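PDB 6ZZ5: SmhB from Serratia marcescens, which is the B component of Smh, a tripartite alpha-pore-forming toxin, and probably takes part in building the membrane pore from this soluble form. Local coordinates for residues E115-E118 against V119-N122. Residues are numbered along the deposited sequence; the frame is centred on the assembly and turned at random.
Sequences EYQE and VSAN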
loop_
_atom_site.group_PDB
_atom_site.type_symbol
_atom_site.label_atom_id
_atom_site.label_comp_id
_atom_site.label_asym_id
_atom_site.label_seq_id
_atom_site.Cartn_x
_atom_site.Cartn_y
_atom_site.Cartn_z
ATOM N N GLU A 115 6.552 22.080 -7.664
ATOM C CA GLU A 115 6.463 21.090 -8.751
ATOM C C GLU A 115 6.327 19.708 -8.089
ATOM O O GLU A 115 5.520 18.896 -8.548
ATOM C CB GLU A 115 7.664 21.285 -9.670
ATOM C CG GLU A 115 7.869 20.234 -10.708
ATOM C CD GLU A 115 9.247 20.333 -11.400
ATOM O OE1 GLU A 115 9.718 21.472 -11.720
ATOM O OE2 GLU A 115 9.882 19.270 -11.603
ATOM N N TYR A 116 7.075 19.425 -7.030
ATOM C CA TYR A 116 7.017 18.100 -6.353
ATOM C C TYR A 116 5.661 17.952 -5.651
ATOM O O TYR A 116 5.095 16.862 -5.635
ATOM C CB TYR A 116 8.200 17.897 -5.411
ATOM C CG TYR A 116 9.547 17.806 -6.093
ATOM C CD1 TYR A 116 9.646 17.375 -7.401
ATOM C CD2 TYR A 116 10.721 18.131 -5.431
ATOM C CE1 TYR A 116 10.866 17.260 -8.053
ATOM C CE2 TYR A 116 11.966 18.017 -6.073
ATOM C CZ TYR A 116 12.035 17.536 -7.368
ATOM O OH TYR A 116 13.219 17.452 -8.051
ATOM N N GLN A 117 5.159 19.027 -5.084
ATOM C CA GLN A 117 3.826 19.055 -4.458
ATOM C C GLN A 117 2.770 18.696 -5.506
ATOM O O GLN A 117 1.901 17.876 -5.185
ATOM C CB GLN A 117 3.525 20.423 -3.852
ATOM C CG GLN A 117 2.160 20.441 -3.199
ATOM C CD GLN A 117 1.904 21.746 -2.499
ATOM O OE1 GLN A 117 2.826 22.521 -2.208
ATOM N NE2 GLN A 117 0.643 21.963 -2.183
ATOM N N GLU A 118 2.843 19.295 -6.688
ATOM C CA GLU A 118 1.872 19.036 -7.784
ATOM C C GLU A 118 1.976 17.577 -8.214
ATOM O O GLU A 118 0.928 17.000 -8.523
ATOM C CB GLU A 118 2.047 19.982 -8.970
ATOM C CG GLU A 118 0.924 19.882 -9.994
ATOM C CD GLU A 118 -0.512 20.035 -9.491
ATOM O OE1 GLU A 118 -0.748 20.565 -8.364
ATOM O OE2 GLU A 118 -1.389 19.592 -10.230
ATOM N N VAL A 119 3.176 16.990 -8.248
ATOM C CA VAL A 119 3.304 15.541 -8.519
ATOM C C VAL A 119 2.517 14.761 -7.432
ATOM O O VAL A 119 1.791 13.834 -7.784
ATOM C CB VAL A 119 4.763 15.077 -8.603
ATOM C CG1 VAL A 119 4.807 13.562 -8.644
ATOM C CG2 VAL A 119 5.449 15.738 -9.800
ATOM N N SER A 120 2.674 15.121 -6.159
ATOM C CA SER A 120 2.041 14.400 -5.039
ATOM C C SER A 120 0.517 14.533 -5.184
ATOM O O SER A 120 -0.209 13.597 -4.846
ATOM C CB SER A 120 2.575 14.840 -3.709
ATOM O OG SER A 120 1.945 16.064 -3.294
ATOM N N ALA A 121 0.053 15.689 -5.619
ATOM C CA ALA A 121 -1.368 16.009 -5.821
ATOM C C ALA A 121 -1.921 15.190 -7.004
ATOM O O ALA A 121 -3.038 14.666 -6.880
ATOM C CB ALA A 121 -1.552 17.479 -6.048
ATOM N N ASN A 122 -1.188 15.058 -8.107
ATOM C CA ASN A 122 -1.615 14.201 -9.256
ATOM C C ASN A 122 -1.700 12.741 -8.792
ATOM O O ASN A 122 -2.668 12.080 -9.116
ATOM C CB ASN A 122 -0.766 14.444 -10.504
ATOM C CG ASN A 122 -1.146 15.768 -11.141
ATOM O OD1 ASN A 122 -2.274 16.262 -10.924
ATOM N ND2 ASN A 122 -0.235 16.372 -11.895
#
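V119, S120, A121 and N122 each give their backbone N-H to the carbonyl four residues back, on E115, Y116, Q117 and E118, in two turns of regular alpha-helix with N...O distances near 3.0 Å. The Q117 carbonyl carries a second bond. S120 OG donates to Q117 O at 2.6 Å, and A121 N reaches the same oxygen at 2.9 Å. The S120 hydroxyl comes in off the carbonyl axis, at a C=O...OG angle of 129°. S120 holds OG between its own N and carbonyl carbon (chi1 81°), which turns the hydroxyl back over the preceding turn. This i to i-3 bond uses the donor of the hydroxyl of a buried serine within its own helix.

Both turns belong to the long helix 99-151 of the elongated helical bundle of this Hbl-family toxin. Q117, S120 and A121 face helix 252-300, where the Q117 amide bonds to T289 and D286. Y116 and V119 face helix 44-92, and the Y116 hydroxyl bonds to D81. V119 CG2 rests 3.4 Å from E115 O, on the turn before.

The outer side is polar. The E118 chain bends at chi2 and leans outward and somewhat forward, bringing OE1 to 3.9 Å from A121 CB. Its OE2 stands 3.5 Å from N122 OD1, with the carboxylate and amide planes almost perpendicular, 87° apart. R125 NH1 joins these two oxygens, by a salt bridge to E118 OE2 and a weak hydrogen bond to N122 OD1. This cation probably offsets their mutual repulsion.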